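Local coordinates for bifunctional endomannanase/endoglucanase (PDB 3W0K), which probably cleaves internal linkages of mannans and of cellulose-type glucans, as a family 5 glycoside hydrolase folded as a beta/alpha barrel, at residues F52-P57 against E97-W102; R106-F111 against A152-R157; F132-E137 against R169-D174. All blocks are in the same frame, centred on the assembly; numbering follows the deposited sequence.

Interaction 1. Residues F52-P57 against E97-W102; sequences FDYFNP and ERDNLW
Phe52 and Arg98 mark the nearest approach of two irregular loops, their CA atoms 7.4 Å apart, a separation that side chains rather than backbone bonds must span. Arg98 lays its aliphatic root over the Phe52 ring: CB stands 3.5 Å from the ring centroid, almost straight above it, in a CH-pi contact. From there the arginine runs out with CG anti to the backbone N (chi1 180°) and then bends at chi3 (69°), which brings the guanidinium back over CB of Phe52. Turned this way, Arg98 grips Asp99 side-on, Arg98 NE to Asp99 OD1 at 2.9 Å and NH2 to OD2 at the same distance, the latter bond using the syn lone pair. Across the contact, the Tyr54 hydroxyl donates to Asp99 OD2 at 2.6 Å, arriving 45° out of the carboxylate plane, so that this one oxygen accepts from both loops. OD1 is shared as well, with Arg106 at the start of the following helix, and the two arginines probably keep the aspartate ionised. A water completes the link: it donates to Tyr54 OH (2.8 Å) and to Glu97 OE1 (2.7 Å) while accepting from the backbone N of Asp99 (2.9 Å). Glu97 is anchored chiefly by Tyr45, with Gly88 N also donating to OE1 and Arg85 pairing with OE2. Within 52-57, a type I beta turn from Asp53 to Asn56 carries the chain away from the contact. The case illustrates how neighbouring loops that follow successive strands, here 38-44 and 78-83, are tied together by buried polar links on the C-terminal rim of a TIM barrel, the end where active sites of this fold lie.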
# COMPACT_ATOMS: atom_id res chain seq x y z
N PHE A 52 14.35 -17.65 8.12
CA PHE A 52 15.06 -17.08 6.97
C PHE A 52 15.50 -18.09 5.90
O PHE A 52 16.38 -17.80 5.10
CB PHE A 52 16.26 -16.26 7.46
CG PHE A 52 15.94 -15.37 8.62
CD1 PHE A 52 15.15 -14.24 8.45
CD2 PHE A 52 16.38 -15.70 9.90
CE1 PHE A 52 14.79 -13.45 9.54
CE2 PHE A 52 16.03 -14.91 11.00
CZ PHE A 52 15.23 -13.79 10.82
N ASP A 53 14.85 -19.25 5.89
CA ASP A 53 15.14 -20.32 4.93
C ASP A 53 14.31 -20.00 3.67
O ASP A 53 13.37 -20.71 3.33
CB ASP A 53 14.70 -21.65 5.54
CG ASP A 53 15.20 -22.87 4.78
OD1 ASP A 53 15.87 -22.73 3.74
OD2 ASP A 53 14.90 -23.99 5.25
N TYR A 54 14.70 -18.92 2.99
CA TYR A 54 13.99 -18.41 1.81
C TYR A 54 13.73 -19.42 0.71
O TYR A 54 12.68 -19.39 0.07
CB TYR A 54 14.74 -17.23 1.19
CG TYR A 54 15.25 -16.19 2.17
CD1 TYR A 54 14.39 -15.60 3.10
CD2 TYR A 54 16.59 -15.81 2.17
CE1 TYR A 54 14.87 -14.64 4.01
CE2 TYR A 54 17.08 -14.86 3.06
CZ TYR A 54 16.21 -14.28 3.98
OH TYR A 54 16.69 -13.34 4.86
N PHE A 55 14.69 -20.31 0.48
CA PHE A 55 14.56 -21.29 -0.58
C PHE A 55 13.77 -22.55 -0.27
O PHE A 55 13.67 -23.45 -1.10
CB PHE A 55 15.94 -21.61 -1.17
CG PHE A 55 16.57 -20.42 -1.83
CD1 PHE A 55 16.35 -20.17 -3.18
CD2 PHE A 55 17.33 -19.52 -1.10
CE1 PHE A 55 16.87 -19.03 -3.79
CE2 PHE A 55 17.85 -18.38 -1.69
CZ PHE A 55 17.62 -18.13 -3.04
N ASN A 56 13.16 -22.59 0.92
CA ASN A 56 12.33 -23.73 1.30
C ASN A 56 10.96 -23.22 1.76
O ASN A 56 10.54 -23.43 2.89
CB ASN A 56 12.98 -24.55 2.42
CG ASN A 56 12.28 -25.88 2.66
OD1 ASN A 56 12.06 -26.65 1.73
ND2 ASN A 56 11.90 -26.13 3.91
N PRO A 57 10.24 -22.52 0.86
CA PRO A 57 8.93 -22.00 1.24
C PRO A 57 7.90 -23.12 1.40
O PRO A 57 8.01 -24.17 0.77
CB PRO A 57 8.57 -21.10 0.06
CG PRO A 57 9.18 -21.83 -1.09
CD PRO A 57 10.54 -22.20 -0.55
N GLU A 97 14.57 -8.63 11.07
CA GLU A 97 15.16 -9.36 9.95
C GLU A 97 16.61 -9.70 10.26
O GLU A 97 17.28 -8.99 11.00
CB GLU A 97 15.12 -8.51 8.67
CG GLU A 97 13.74 -8.32 8.08
CD GLU A 97 13.07 -9.64 7.73
OE1 GLU A 97 13.69 -10.46 7.03
OE2 GLU A 97 11.93 -9.86 8.18
N ARG A 98 17.08 -10.81 9.69
CA ARG A 98 18.46 -11.23 9.86
C ARG A 98 19.33 -10.47 8.86
O ARG A 98 20.38 -9.93 9.21
CB ARG A 98 18.60 -12.73 9.59
CG ARG A 98 20.02 -13.27 9.74
CD ARG A 98 20.15 -14.68 9.18
NE ARG A 98 20.03 -14.70 7.73
CZ ARG A 98 19.96 -15.79 6.98
NH1 ARG A 98 19.97 -17.00 7.55
NH2 ARG A 98 19.87 -15.69 5.66
N ASP A 99 18.84 -10.40 7.62
CA ASP A 99 19.55 -9.75 6.52
C ASP A 99 19.02 -8.37 6.17
O ASP A 99 17.99 -7.93 6.68
CB ASP A 99 19.44 -10.62 5.27
CG ASP A 99 19.86 -12.06 5.50
OD1 ASP A 99 20.75 -12.29 6.34
OD2 ASP A 99 19.30 -12.95 4.83
N ASN A 100 19.76 -7.70 5.28
CA ASN A 100 19.40 -6.39 4.77
C ASN A 100 19.23 -6.52 3.26
O ASN A 100 20.20 -6.62 2.52
CB ASN A 100 20.48 -5.35 5.08
CG ASN A 100 20.20 -4.01 4.42
OD1 ASN A 100 19.09 -3.76 3.94
ND2 ASN A 100 21.21 -3.15 4.37
N LEU A 101 17.98 -6.48 2.82
CA LEU A 101 17.63 -6.61 1.41
C LEU A 101 18.35 -5.65 0.48
O LEU A 101 18.68 -5.99 -0.65
CB LEU A 101 16.12 -6.41 1.25
CG LEU A 101 15.55 -6.46 -0.17
CD1 LEU A 101 15.83 -7.83 -0.78
CD2 LEU A 101 14.05 -6.20 -0.15
N TRP A 102 18.64 -4.45 0.97
CA TRP A 102 19.27 -3.44 0.13
C TRP A 102 20.73 -3.67 -0.22
O TRP A 102 21.20 -3.12 -1.20
CB TRP A 102 19.04 -2.05 0.73
CG TRP A 102 17.60 -1.89 1.08
CD1 TRP A 102 17.07 -1.78 2.34
CD2 TRP A 102 16.48 -1.97 0.19
NE1 TRP A 102 15.70 -1.82 2.29
CE2 TRP A 102 15.31 -1.93 0.98
CE3 TRP A 102 16.36 -2.08 -1.20
CZ2 TRP A 102 14.03 -2.01 0.42
CZ3 TRP A 102 15.08 -2.15 -1.75
CH2 TRP A 102 13.93 -2.12 -0.94
O HOH W 1 16.24 -11.45 6.85

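Interaction 2. Residues R106-F111 against A152-R157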
# COMPACT_ATOMS: atom_id res chain seq x y z
N ARG A 106 22.36 -12.63 -0.43
CA ARG A 106 21.52 -13.74 0.02
C ARG A 106 20.05 -13.35 0.17
O ARG A 106 19.15 -14.13 -0.16
CB ARG A 106 22.08 -14.37 1.30
CG ARG A 106 22.11 -13.44 2.51
CD ARG A 106 22.89 -14.06 3.66
NE ARG A 106 22.83 -13.22 4.86
CZ ARG A 106 23.65 -12.20 5.13
NH1 ARG A 106 24.62 -11.87 4.28
NH2 ARG A 106 23.48 -11.49 6.24
N ALA A 107 19.80 -12.13 0.64
CA ALA A 107 18.43 -11.65 0.82
C ALA A 107 17.83 -11.29 -0.53
O ALA A 107 16.65 -11.54 -0.79
CB ALA A 107 18.40 -10.44 1.75
N GLN A 108 18.66 -10.70 -1.40
CA GLN A 108 18.22 -10.32 -2.73
C GLN A 108 17.87 -11.56 -3.53
O GLN A 108 16.86 -11.58 -4.24
CB GLN A 108 19.29 -9.49 -3.43
CG GLN A 108 19.45 -8.12 -2.78
CD GLN A 108 20.69 -7.38 -3.22
OE1 GLN A 108 21.49 -7.88 -4.02
NE2 GLN A 108 20.88 -6.18 -2.67
N ASP A 109 18.67 -12.62 -3.37
CA ASP A 109 18.39 -13.87 -4.07
C ASP A 109 17.08 -14.47 -3.57
O ASP A 109 16.29 -15.00 -4.36
CB ASP A 109 19.54 -14.88 -3.87
CG ASP A 109 20.79 -14.52 -4.66
OD1 ASP A 109 20.73 -13.62 -5.53
OD2 ASP A 109 21.84 -15.15 -4.41
N GLY A 110 16.86 -14.40 -2.26
CA GLY A 110 15.64 -14.92 -1.67
C GLY A 110 14.42 -14.14 -2.13
O GLY A 110 13.37 -14.72 -2.41
N PHE A 111 14.58 -12.82 -2.22
CA PHE A 111 13.53 -11.90 -2.65
C PHE A 111 13.13 -12.19 -4.09
O PHE A 111 11.95 -12.33 -4.40
CB PHE A 111 14.06 -10.46 -2.52
CG PHE A 111 13.09 -9.40 -2.98
CD1 PHE A 111 11.96 -9.09 -2.23
CD2 PHE A 111 13.35 -8.67 -4.14
CE1 PHE A 111 11.11 -8.07 -2.61
CE2 PHE A 111 12.49 -7.64 -4.53
CZ PHE A 111 11.38 -7.33 -3.77
N ALA A 152 17.38 0.82 -7.49
CA ALA A 152 17.01 0.66 -8.90
C ALA A 152 17.55 -0.66 -9.46
O ALA A 152 16.83 -1.37 -10.17
CB ALA A 152 17.53 1.84 -9.72
N SER A 153 18.80 -0.99 -9.14
CA SER A 153 19.40 -2.23 -9.62
C SER A 153 18.62 -3.45 -9.15
O SER A 153 18.38 -4.37 -9.94
CB SER A 153 20.86 -2.32 -9.18
OG SER A 153 21.66 -1.36 -9.85
N LEU A 154 18.19 -3.44 -7.89
CA LEU A 154 17.42 -4.56 -7.35
C LEU A 154 16.04 -4.65 -8.00
O LEU A 154 15.58 -5.73 -8.33
CB LEU A 154 17.28 -4.46 -5.83
CG LEU A 154 16.50 -5.61 -5.17
CD1 LEU A 154 17.16 -6.95 -5.46
CD2 LEU A 154 16.41 -5.36 -3.67
N ILE A 155 15.39 -3.50 -8.16
CA ILE A 155 14.07 -3.47 -8.79
C ILE A 155 14.16 -3.99 -10.23
O ILE A 155 13.36 -4.82 -10.64
CB ILE A 155 13.48 -2.04 -8.78
CG1 ILE A 155 13.21 -1.59 -7.34
CG2 ILE A 155 12.21 -1.96 -9.62
CD1 ILE A 155 12.17 -2.44 -6.60
N ILE A 156 15.17 -3.53 -10.96
CA ILE A 156 15.37 -3.96 -12.35
C ILE A 156 15.63 -5.47 -12.42
O ILE A 156 15.06 -6.16 -13.27
CB ILE A 156 16.51 -3.15 -13.02
CG1 ILE A 156 16.06 -1.70 -13.22
CG2 ILE A 156 16.89 -3.77 -14.36
CD1 ILE A 156 17.18 -0.76 -13.60
N ARG A 157 16.44 -5.99 -11.50
CA ARG A 157 16.73 -7.41 -11.47
C ARG A 157 15.44 -8.21 -11.23
O ARG A 157 15.19 -9.21 -11.90
CB ARG A 157 17.74 -7.75 -10.37
CG ARG A 157 18.02 -9.24 -10.28
CD ARG A 157 18.85 -9.64 -9.08
NE ARG A 157 18.92 -11.09 -8.99
CZ ARG A 157 19.31 -11.78 -7.92
NH1 ARG A 157 19.70 -11.15 -6.82
NH2 ARG A 157 19.28 -13.11 -7.95
O HOH W 2 20.95 -8.61 -6.55
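Leu154 sets its CD1 methyl against the aliphatic part of Gln108, 3.7 Å from CG, and the same methyl also touches the Phe111 ring, 4.4 Å from CD2. This apolar patch lies on the buried part of the contact; beside it, the helices are joined by charge. Arg157 starts with CG anti to the backbone N (chi1 178°) and stays extended as far as NE, a reach that carries its guanidinium across the groove to Asp109. Arg157 NH2 and NH1 close end-on upon Asp109 OD1, at 2.9 and 3.0 Å. The oxygen lies in the guanidinium plane, but the carboxylate plane is turned 89° to it, and both bonds fall on OD1; OD2 pairs with Lys105, one turn earlier. An alanine in place of Asp109 is likely to leave the guanidinium of Arg157 without its charged mate and freer to swing into solvent, with Lys105 losing a partner too. A water bridges the two helices, donating to Gln108 OE1 at 2.7 Å and accepting from Arg157 NH1 at 2.8 Å, while Gln108 NE2 is taken up by the carbonyl of Leu101. The local helix axes are 11.1 Å apart at closest and cross at -33°, so contact is made by side chains. Helices 105-121 and 148-165 are thus sequential neighbours in the outer layer of the barrel, separated in the chain by strand 130-133, with Phe111 and Leu154 both packing on Leu101 of the loop that leads into the first.

Interaction 3. Residues F132-E137 against R169-D174; sequences FDLVNE and REIVID
Asp133 and Asp174 are brought together, crossing at about a right angle, by their first torsions: CG of Asp133 is anti to the backbone N (chi1 -175°), whereas CG of Asp174 lies beside its own backbone N, anti to the carbonyl carbon (chi1 -73°). Their OD1 atoms end 2.7 Å apart, so one acid probably holds a proton; Arg40 pairs with Asp133 OD2 and Arg196 with Asp174 OD2, which would ease the crowding of charge. Asp174 OD2 also accepts from Glu137 N at 3.0 Å, met on the anti side, and so fixes the chain where it has left the strand. Earlier along both segments the strands pair in parallel, Phe132 with Ile171 and Asp133 with Val172, through Phe132 N on Glu170 O at 2.9 Å, Val172 N on Phe132 O at 2.7 Å and, just past the strand, Leu134 N on Val172 O at 3.0 Å. Beyond these, a water accepts from the backbone N of both Val135 and Asp174. Leu134 CG packs 3.7 Å from Ile171 CG2, facing helix 148-165. At the opposite end, the twice-bent Arg169 lies across the Phe132 ring, CD 3.6 Å from its centroid in a CH-pi contact. Asn136 ND2 donates to Glu137 OE1, which also binds the amine of a Tris molecule, probably from the crystallisation liquor, while Arg40 NH2 donates to Asn136 OD1 and Arg196 NE pairs with Glu137 OE2. These are the two parallel strands of a TIM-barrel beta-alpha-beta unit, joined through helix 148-165; an Asn-Glu pair just beyond the fourth strand is consistent with the acid/base position of family 5 glycosidases, with Asp174 second shell through Arg196.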
# COMPACT_ATOMS: atom_id res chain seq x y z
N PHE A 132 1.70 -7.40 -9.16
CA PHE A 132 2.70 -7.66 -8.12
C PHE A 132 3.34 -6.35 -7.66
O PHE A 132 3.97 -5.66 -8.46
CB PHE A 132 3.82 -8.55 -8.67
CG PHE A 132 3.41 -9.97 -9.00
CD1 PHE A 132 2.18 -10.49 -8.60
CD2 PHE A 132 4.28 -10.80 -9.70
CE1 PHE A 132 1.83 -11.81 -8.89
CE2 PHE A 132 3.95 -12.12 -10.00
CZ PHE A 132 2.72 -12.62 -9.59
N ASP A 133 3.19 -6.04 -6.37
CA ASP A 133 3.77 -4.83 -5.76
C ASP A 133 5.01 -5.37 -5.04
O ASP A 133 4.92 -5.91 -3.94
CB ASP A 133 2.75 -4.24 -4.79
CG ASP A 133 3.20 -2.92 -4.18
OD1 ASP A 133 4.23 -2.35 -4.59
OD2 ASP A 133 2.48 -2.45 -3.27
N LEU A 134 6.17 -5.19 -5.66
CA LEU A 134 7.43 -5.75 -5.19
C LEU A 134 7.81 -5.71 -3.71
O LEU A 134 8.06 -6.76 -3.11
CB LEU A 134 8.59 -5.26 -6.06
CG LEU A 134 8.38 -5.45 -7.57
CD1 LEU A 134 9.69 -5.20 -8.30
CD2 LEU A 134 7.88 -6.87 -7.88
N VAL A 135 7.87 -4.52 -3.13
CA VAL A 135 8.23 -4.42 -1.73
C VAL A 135 7.63 -3.15 -1.15
O VAL A 135 7.75 -2.07 -1.71
CB VAL A 135 9.78 -4.49 -1.52
CG1 VAL A 135 10.50 -3.44 -2.35
CG2 VAL A 135 10.12 -4.35 -0.04
N ASN A 136 6.93 -3.31 -0.03
CA ASN A 136 6.28 -2.17 0.60
C ASN A 136 7.22 -1.11 1.13
O ASN A 136 8.20 -1.40 1.80
CB ASN A 136 5.37 -2.63 1.74
CG ASN A 136 4.69 -1.46 2.43
OD1 ASN A 136 3.73 -0.91 1.92
ND2 ASN A 136 5.22 -1.06 3.59
N GLU A 137 6.90 0.14 0.80
CA GLU A 137 7.60 1.32 1.27
C GLU A 137 9.10 1.24 1.60
O GLU A 137 9.48 1.17 2.77
CB GLU A 137 6.84 1.86 2.50
CG GLU A 137 5.37 2.18 2.21
CD GLU A 137 4.51 2.36 3.45
OE1 GLU A 137 4.86 1.85 4.54
OE2 GLU A 137 3.44 3.01 3.34
N ARG A 169 2.77 -9.92 -16.76
CA ARG A 169 2.46 -9.56 -15.37
C ARG A 169 2.71 -8.10 -15.02
O ARG A 169 3.84 -7.62 -15.11
CB ARG A 169 3.25 -10.45 -14.41
CG ARG A 169 3.06 -10.10 -12.93
CD ARG A 169 1.61 -10.30 -12.46
NE ARG A 169 1.16 -11.67 -12.69
CZ ARG A 169 0.03 -12.00 -13.30
NH1 ARG A 169 -0.79 -11.05 -13.75
NH2 ARG A 169 -0.25 -13.27 -13.54
N GLU A 170 1.65 -7.41 -14.61
CA GLU A 170 1.74 -6.01 -14.21
C GLU A 170 2.49 -5.93 -12.89
O GLU A 170 2.21 -6.69 -11.96
CB GLU A 170 0.35 -5.39 -14.08
CG GLU A 170 0.35 -3.92 -13.70
CD GLU A 170 -1.05 -3.33 -13.70
OE1 GLU A 170 -1.55 -2.97 -12.62
OE2 GLU A 170 -1.65 -3.23 -14.79
N ILE A 171 3.45 -5.02 -12.83
CA ILE A 171 4.28 -4.83 -11.66
C ILE A 171 4.14 -3.42 -11.11
O ILE A 171 3.99 -2.46 -11.86
CB ILE A 171 5.77 -5.13 -12.00
CG1 ILE A 171 5.92 -6.61 -12.37
CG2 ILE A 171 6.68 -4.79 -10.82
CD1 ILE A 171 7.23 -6.96 -13.03
N VAL A 172 4.13 -3.33 -9.78
CA VAL A 172 4.00 -2.06 -9.07
C VAL A 172 5.20 -1.91 -8.14
O VAL A 172 5.66 -2.89 -7.55
CB VAL A 172 2.71 -2.05 -8.20
CG1 VAL A 172 2.54 -0.70 -7.52
CG2 VAL A 172 1.49 -2.39 -9.05
N ILE A 173 5.73 -0.69 -8.06
CA ILE A 173 6.85 -0.40 -7.17
C ILE A 173 6.49 0.79 -6.30
O ILE A 173 5.83 1.73 -6.76
CB ILE A 173 8.17 -0.13 -7.94
CG1 ILE A 173 8.03 1.06 -8.89
CG2 ILE A 173 8.61 -1.37 -8.70
CD1 ILE A 173 9.37 1.48 -9.52
N ASP A 174 6.87 0.72 -5.02
CA ASP A 174 6.58 1.78 -4.06
C ASP A 174 7.65 2.85 -4.01
O ASP A 174 8.84 2.56 -4.19
CB ASP A 174 6.42 1.19 -2.65
CG ASP A 174 5.12 0.42 -2.46
OD1 ASP A 174 4.44 0.10 -3.45
OD2 ASP A 174 4.79 0.13 -1.29
O HOH W 3 8.31 -1.68 -4.39

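How the interactions relate
Taken in order, the three contacts descend from the rim of the barrel toward its core. Interaction 1 closes before interaction 2 opens, the loop 97-102 leading almost directly into helix 105-121; their centres are 12 Å apart, and Asp99 with Arg106 and Leu101 with Phe111 join them. Interactions 2 and 3, 13 Å apart, alternate along the chain: strand 130-133 follows the first helix, and helix 148-165 then connects it to strand 170-174. Phe111 and Ile155 pack on Leu134 and Ile173 respectively, seating the helices on the strands. Even interactions 1 and 3, 18 Å apart, meet where Trp102 touches Val135. Rim loops, helix layer and the strands that probably carry the active site thus form one continuous packed sector.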